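Local structure of Phenylalanine/tyrosine ammonia-lyase (Rhodosporidium toruloides, 1Y2M) at residues D536-A539 with I540-F544; K583-E586 with Q587-S590; Y245-E248 with A249-L252. The protein catalyses the non-oxidative deamination of L-phenylalanine and L-tyrosine, yielding trans-cinnamic acid and p-coumaric acid respectively. All blocks are in the same frame, centred on the assembly; numbering follows the deposited sequence.

Contact 1: residues D536-A539 with I540-F544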
loop_
_atom_site.group_PDB
_atom_site.type_symbol
_atom_site.label_atom_id
_atom_site.label_comp_id
_atom_site.label_asym_id
_atom_site.label_seq_id
_atom_site.Cartn_x
_atom_site.Cartn_y
_atom_site.Cartn_z
ATOM N N ASP B 536 28.370 -27.261 5.888
ATOM C CA ASP B 536 29.007 -28.277 6.703
ATOM C C ASP B 536 28.351 -29.655 6.508
ATOM O O ASP B 536 29.038 -30.660 6.469
ATOM C CB ASP B 536 28.927 -27.803 8.145
ATOM C CG ASP B 536 29.978 -26.786 8.474
ATOM O OD1 ASP B 536 31.068 -26.760 7.820
ATOM O OD2 ASP B 536 29.773 -26.013 9.460
ATOM N N LEU B 537 27.029 -29.708 6.405
ATOM C CA LEU B 537 26.336 -30.994 6.185
ATOM C C LEU B 537 26.645 -31.568 4.802
ATOM O O LEU B 537 26.797 -32.810 4.604
ATOM C CB LEU B 537 24.833 -30.848 6.385
ATOM C CG LEU B 537 24.405 -30.544 7.839
ATOM C CD1 LEU B 537 22.877 -30.250 7.907
ATOM C CD2 LEU B 537 24.790 -31.675 8.759
ATOM N N ARG B 538 26.718 -30.678 3.822
ATOM C CA ARG B 538 27.132 -31.130 2.504
ATOM C C ARG B 538 28.556 -31.676 2.494
ATOM O O ARG B 538 28.888 -32.668 1.828
ATOM C CB ARG B 538 26.985 -30.020 1.480
ATOM C CG ARG B 538 27.069 -30.539 0.039
ATOM C CD ARG B 538 25.876 -31.367 -0.369
ATOM N NE ARG B 538 24.708 -30.551 -0.720
ATOM C CZ ARG B 538 23.506 -31.038 -1.031
ATOM N NH1 ARG B 538 23.299 -32.355 -0.939
ATOM N NH2 ARG B 538 22.556 -30.238 -1.416
ATOM N N ALA B 539 29.431 -31.019 3.242
ATOM C CA ALA B 539 30.826 -31.483 3.320
ATOM C C ALA B 539 30.904 -32.871 3.960
ATOM O O ALA B 539 31.716 -33.700 3.482
ATOM C CB ALA B 539 31.651 -30.492 4.074
ATOM N N ILE B 540 30.100 -33.113 5.012
ATOM C CA ILE B 540 29.966 -34.456 5.617
ATOM C C ILE B 540 29.507 -35.497 4.579
ATOM O O ILE B 540 30.071 -36.596 4.478
ATOM C CB ILE B 540 28.994 -34.427 6.836
ATOM C CG1 ILE B 540 29.674 -33.722 7.979
ATOM C CG2 ILE B 540 28.582 -35.810 7.253
ATOM C CD1 ILE B 540 28.700 -33.298 9.123
ATOM N N GLU B 541 28.521 -35.124 3.782
ATOM C CA GLU B 541 28.058 -35.983 2.698
ATOM C C GLU B 541 29.197 -36.311 1.744
ATOM O O GLU B 541 29.398 -37.466 1.379
ATOM C CB GLU B 541 26.933 -35.325 1.934
ATOM C CG GLU B 541 26.487 -36.067 0.702
ATOM C CD GLU B 541 25.435 -35.302 -0.105
ATOM O OE1 GLU B 541 24.747 -34.415 0.442
ATOM O OE2 GLU B 541 25.320 -35.565 -1.314
ATOM N N PHE B 542 29.960 -35.299 1.366
ATOM C CA PHE B 542 31.108 -35.520 0.478
ATOM C C PHE B 542 32.180 -36.411 1.091
ATOM O O PHE B 542 32.705 -37.307 0.413
ATOM C CB PHE B 542 31.724 -34.193 0.078
ATOM C CG PHE B 542 30.977 -33.471 -1.025
ATOM C CD1 PHE B 542 29.695 -33.831 -1.411
ATOM C CD2 PHE B 542 31.590 -32.415 -1.677
ATOM C CE1 PHE B 542 29.008 -33.127 -2.428
ATOM C CE2 PHE B 542 30.933 -31.720 -2.682
ATOM C CZ PHE B 542 29.649 -32.075 -3.055
ATOM N N GLU B 543 32.501 -36.191 2.374
ATOM C CA GLU B 543 33.483 -37.061 3.053
ATOM C C GLU B 543 33.013 -38.502 3.123
ATOM O O GLU B 543 33.800 -39.438 2.884
ATOM C CB GLU B 543 33.797 -36.582 4.471
ATOM C CG GLU B 543 34.495 -35.255 4.492
ATOM C CD GLU B 543 35.851 -35.313 3.856
ATOM O OE1 GLU B 543 36.667 -36.144 4.287
ATOM O OE2 GLU B 543 36.095 -34.565 2.894
ATOM N N PHE B 544 31.720 -38.669 3.410
ATOM C CA PHE B 544 31.098 -39.999 3.442
ATOM C C PHE B 544 31.219 -40.705 2.077
ATOM O O PHE B 544 31.637 -41.853 1.986
ATOM C CB PHE B 544 29.627 -39.857 3.809
ATOM C CG PHE B 544 28.883 -41.160 3.765
ATOM C CD1 PHE B 544 28.879 -42.007 4.835
ATOM C CD2 PHE B 544 28.149 -41.494 2.646
ATOM C CE1 PHE B 544 28.184 -43.215 4.765
ATOM C CE2 PHE B 544 27.478 -42.718 2.571
ATOM C CZ PHE B 544 27.498 -43.556 3.650
#
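Arg538 and Glu541, one helical turn apart on the long helix 506-560, form an i to i+3 salt bridge in which NH1 of Arg538 donates to OE1 of Glu541 over 2.9 Å. The two side chains run side by side. OE1 accepts the N-H on its syn lone pair, close to the guanidinium plane, although the carboxylate itself is turned 70° from that plane. Two bends in the arginine chain, at chi2 (70°) and chi3 (79°), fold its end back toward the glutamate, and CD of Arg538 rests 3.4 Å from the same OE1. The arginine is the tightly held, buried end of the contact: the carbonyls of Ala303, Arg450 and Asn449 also accept from NE, NH1 and NH2 of the guanidinium. CG of Arg538 also lies over one face of the Phe542 ring, 4.1 Å from its CE1, while Tyr657 meets that ring edge-to-face. Toward the partly exposed side the charges continue, with OE2 of Glu541 bridged to Lys545 and Glu543 held by Lys546 and Tyr657. Packing between the segments is looser round the helix, where the side chains of Leu537 and Ile540 meet through their end methyls alone, CD2 to CD1 at 4.2 Å.

Contact 2: residues K583-E586 with Q587-S590; sequences KRLE and QTNS
Arg584 meets Gln587 and Thr588 where helix 570-587 runs out. Lys583, at the start of the segment, comes no closer than its O, 4.0 Å from N of Gln587, and its chain leads away to a salt bridge with Glu355. Arg584 carries the contact. Its carbonyl O accepts the Gln587 N at 3.0 Å, an i to i+3 bond of tightened, 3-10-like form that the donor enters from above the carbonyl plane. Its side chain leaves with CG trans to the backbone N (chi1 -178°) and bends at chi2 to cross Gln587 at about a right angle. NH1 then donates to OE1 of Gln587 at 3.2 Å, the oxygen lying nearly in the guanidinium plane, though the N-H arrives from above the amide, whose plane stands 77° from the guanidinium. Over one face of the guanidinium sits the methyl of Thr588, with CG2 3.5 Å from NE, while Asp599 pairs with that NE. With an alanine here, Asp599 is likely to be left without its cationic mate and the Gln587 amide freer to turn. Leu585 continues the tightened turn: its O takes the Thr588 N at 3.2 Å and also accepts from Arg596, which binds the Thr588 hydroxyl as well. O of Glu586 and OD1 of Asn589, 3.3 Å apart, are both acceptors and do not bond; the amide nitrogen of Asn589 donates instead to the carbonyls of Leu452 and Ala446. NH1 of Arg584 and OE1 of Gln587 also bond reciprocally to Gln587 and Arg584 of the second subunit, which brings two arginine NH1 atoms close; the glutamine oxygens, and Asp599 at NE, are likely to offset that charge where the subunits meet.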
loop_
_atom_site.group_PDB
_atom_site.type_symbol
_atom_site.label_atom_id
_atom_site.label_comp_id
_atom_site.label_asym_id
_atom_site.label_seq_id
_atom_site.Cartn_x
_atom_site.Cartn_y
_atom_site.Cartn_z
ATOM N N LYS B 583 19.557 -41.989 -6.223
ATOM C CA LYS B 583 18.234 -41.440 -6.462
ATOM C C LYS B 583 17.362 -41.611 -5.207
ATOM O O LYS B 583 16.656 -40.683 -4.789
ATOM C CB LYS B 583 17.604 -42.096 -7.676
ATOM C CG LYS B 583 16.174 -41.648 -7.959
ATOM C CD LYS B 583 15.847 -41.508 -9.470
ATOM C CE LYS B 583 15.918 -40.031 -9.967
ATOM N NZ LYS B 583 16.460 -39.923 -11.362
ATOM N N ARG B 584 17.460 -42.765 -4.560
ATOM C CA ARG B 584 16.618 -43.017 -3.387
ATOM C C ARG B 584 17.036 -42.150 -2.188
ATOM O O ARG B 584 16.193 -41.595 -1.500
ATOM C CB ARG B 584 16.659 -44.505 -2.996
ATOM C CG ARG B 584 15.783 -44.882 -1.806
ATOM C CD ARG B 584 14.335 -44.410 -1.992
ATOM N NE ARG B 584 13.480 -44.851 -0.884
ATOM C CZ ARG B 584 12.210 -44.526 -0.755
ATOM N NH1 ARG B 584 11.647 -43.701 -1.626
ATOM N NH2 ARG B 584 11.520 -44.960 0.280
ATOM N N LEU B 585 18.319 -42.069 -1.917
ATOM C CA LEU B 585 18.766 -41.311 -0.739
ATOM C C LEU B 585 18.370 -39.845 -0.813
ATOM O O LEU B 585 18.101 -39.239 0.226
ATOM C CB LEU B 585 20.263 -41.447 -0.548
ATOM C CG LEU B 585 20.717 -42.833 -0.116
ATOM C CD1 LEU B 585 22.200 -42.973 -0.431
ATOM C CD2 LEU B 585 20.449 -43.052 1.372
ATOM N N GLU B 586 18.320 -39.271 -2.016
ATOM C CA GLU B 586 17.919 -37.849 -2.161
ATOM C C GLU B 586 16.546 -37.605 -1.562
ATOM O O GLU B 586 16.219 -36.492 -1.146
ATOM C CB GLU B 586 17.931 -37.426 -3.629
ATOM C CG GLU B 586 17.386 -36.020 -3.862
ATOM C CD GLU B 586 17.890 -35.334 -5.147
ATOM O OE1 GLU B 586 18.943 -35.741 -5.702
ATOM O OE2 GLU B 586 17.226 -34.350 -5.569
ATOM N N GLN B 587 15.727 -38.642 -1.500
ATOM C CA GLN B 587 14.367 -38.487 -1.083
ATOM C C GLN B 587 14.053 -39.023 0.315
ATOM O O GLN B 587 12.957 -38.827 0.808
ATOM C CB GLN B 587 13.421 -39.029 -2.166
ATOM C CG GLN B 587 13.347 -40.467 -2.287
ATOM C CD GLN B 587 12.767 -40.967 -3.632
ATOM O OE1 GLN B 587 12.997 -42.086 -3.978
ATOM N NE2 GLN B 587 11.989 -40.145 -4.338
ATOM N N THR B 588 15.021 -39.650 0.963
ATOM C CA THR B 588 14.849 -40.154 2.315
ATOM C C THR B 588 15.653 -39.341 3.328
ATOM O O THR B 588 15.975 -39.828 4.411
ATOM C CB THR B 588 15.229 -41.618 2.399
ATOM O OG1 THR B 588 16.585 -41.794 1.981
ATOM C CG2 THR B 588 14.311 -42.422 1.455
ATOM N N ASN B 589 15.829 -38.060 3.029
ATOM C CA ASN B 589 16.585 -37.170 3.870
ATOM C C ASN B 589 15.849 -36.738 5.169
ATOM O O ASN B 589 16.450 -36.066 6.017
ATOM C CB ASN B 589 17.124 -35.966 3.069
ATOM C CG ASN B 589 16.026 -35.238 2.238
ATOM O OD1 ASN B 589 14.999 -35.839 1.849
ATOM N ND2 ASN B 589 16.248 -33.929 1.965
ATOM N N SER B 590 14.586 -37.183 5.333
ATOM C CA SER B 590 13.852 -37.016 6.599
ATOM C C SER B 590 13.794 -38.277 7.433
ATOM O O SER B 590 13.150 -38.249 8.455
ATOM C CB SER B 590 12.422 -36.535 6.366
ATOM O OG SER B 590 12.450 -35.330 5.606
#

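Contact 3: residues Y245-E248 with A249-L252; sequences YARE and AMAL
Ala246 and Met250, the latter a selenomethionine introduced for the crystal work, pair at i and i+4 in the first turns of the short helix 246-252. Four backbone bonds tie the segments: N of Ala249, Met250, Ala251 and Leu252 reach O of Tyr245, Ala246, Arg247 and Glu248. The shortest runs from Met250 N to Ala246 O at 2.9 Å. The longest, from Leu252 N to Glu248 O, measures 3.2 Å. Capping supplies a further polar contact. Tyr245 occupies the N-cap, and its N donates to OE1 of Glu248 at 3.1 Å, entering from above the carboxylate plane; this is the half of a capping box that a tyrosine N-cap can still use. The apolar contacts centre on the Met250 methyl. A bend at chi3 (-79°) turns CE back along the helix, 4.0 Å from CB of Ala246 and 3.5 Å from its O, and CG of Arg247 flanks the same methyl at 4.1 Å. Beyond the helix, NE of Arg247 bonds to O of Gly227, and Met250 packs on Leu255 and Pro257. The helix follows directly on strand 240-245 and lies against the neighbouring strand 232-237, Ala246 and Ala249 on Val233, Ala249 also on Val235, and Leu252 on His237.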
loop_
_atom_site.group_PDB
_atom_site.type_symbol
_atom_site.label_atom_id
_atom_site.label_comp_id
_atom_site.label_asym_id
_atom_site.label_seq_id
_atom_site.Cartn_x
_atom_site.Cartn_y
_atom_site.Cartn_z
ATOM N N TYR B 245 21.306 20.440 29.561
ATOM C CA TYR B 245 20.942 21.634 28.834
ATOM C C TYR B 245 22.111 22.055 27.964
ATOM O O TYR B 245 23.294 21.868 28.327
ATOM C CB TYR B 245 20.500 22.749 29.763
ATOM C CG TYR B 245 19.143 22.458 30.312
ATOM C CD1 TYR B 245 17.993 22.714 29.553
ATOM C CD2 TYR B 245 18.997 21.892 31.582
ATOM C CE1 TYR B 245 16.705 22.374 30.064
ATOM C CE2 TYR B 245 17.745 21.571 32.094
ATOM C CZ TYR B 245 16.610 21.829 31.352
ATOM O OH TYR B 245 15.352 21.526 31.878
ATOM N N ALA B 246 21.788 22.628 26.803
ATOM C CA ALA B 246 22.827 23.003 25.833
ATOM C C ALA B 246 23.877 23.904 26.462
ATOM O O ALA B 246 25.065 23.686 26.240
ATOM C CB ALA B 246 22.254 23.667 24.632
ATOM N N ARG B 247 23.456 24.913 27.230
ATOM C CA ARG B 247 24.463 25.800 27.880
ATOM C C ARG B 247 25.380 25.099 28.867
ATOM O O ARG B 247 26.560 25.370 28.907
ATOM C CB ARG B 247 23.782 27.002 28.527
ATOM C CG ARG B 247 23.294 27.977 27.483
ATOM C CD ARG B 247 22.700 29.175 28.110
ATOM N NE ARG B 247 22.327 30.116 27.069
ATOM C CZ ARG B 247 23.028 31.176 26.695
ATOM N NH1 ARG B 247 24.139 31.555 27.326
ATOM N NH2 ARG B 247 22.571 31.924 25.711
ATOM N N GLU B 248 24.852 24.154 29.638
ATOM C CA GLU B 248 25.689 23.338 30.523
ATOM C C GLU B 248 26.730 22.561 29.721
ATOM O O GLU B 248 27.926 22.546 30.091
ATOM C CB GLU B 248 24.844 22.363 31.327
ATOM C CG GLU B 248 23.874 23.033 32.229
ATOM C CD GLU B 248 22.875 22.068 32.877
ATOM O OE1 GLU B 248 22.552 20.958 32.351
ATOM O OE2 GLU B 248 22.340 22.477 33.927
ATOM N N ALA B 249 26.308 21.925 28.641
ATOM C CA ALA B 249 27.246 21.137 27.851
ATOM C C ALA B 249 28.314 22.038 27.257
ATOM O O ALA B 249 29.505 21.720 27.283
ATOM C CB ALA B 249 26.522 20.356 26.739
HETATM N N MSE B 250 27.912 23.188 26.734
HETATM C CA MSE B 250 28.860 24.085 26.117
HETATM C C MSE B 250 29.889 24.580 27.114
HETATM O O MSE B 250 31.073 24.744 26.779
HETATM C CB MSE B 250 28.151 25.247 25.466
HETATM C CG MSE B 250 27.510 24.779 24.166
HETATM SE SE MSE B 250 26.794 26.226 23.073
HETATM C CE MSE B 250 25.077 26.455 24.165
ATOM N N ALA B 251 29.454 24.793 28.356
ATOM C CA ALA B 251 30.350 25.319 29.399
ATOM C C ALA B 251 31.426 24.282 29.753
ATOM O O ALA B 251 32.571 24.648 30.029
ATOM C CB ALA B 251 29.570 25.690 30.627
ATOM N N LEU B 252 31.061 22.991 29.768
ATOM C CA LEU B 252 32.047 21.902 29.944
ATOM C C LEU B 252 33.161 21.980 28.919
ATOM O O LEU B 252 34.327 21.663 29.207
ATOM C CB LEU B 252 31.376 20.518 29.813
ATOM C CG LEU B 252 30.471 20.038 30.936
ATOM C CD1 LEU B 252 29.885 18.664 30.547
ATOM C CD2 LEU B 252 31.206 19.964 32.252
#

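Contacts 1 and 2 are neighbours in space, on helices 506-560 and 570-587, which follow each other in the chain. Their centres lie 15 Å apart and their nearest atoms about 6 Å apart, so they do not touch directly. Both instead use the segment round 446-454: Arg538 bonds to carbonyls of Asn449 and Arg450 and touches Leu452, and Asn589 bonds to those of Ala446 and Leu452. Contact 3 lies on the opposite side of the chain's centre, 62 Å from contact 1 and 70 Å from contact 2 between centres. All three are remote from the catalytic and cinnamate-binding residues; of the three, contact 2 alone meets another subunit.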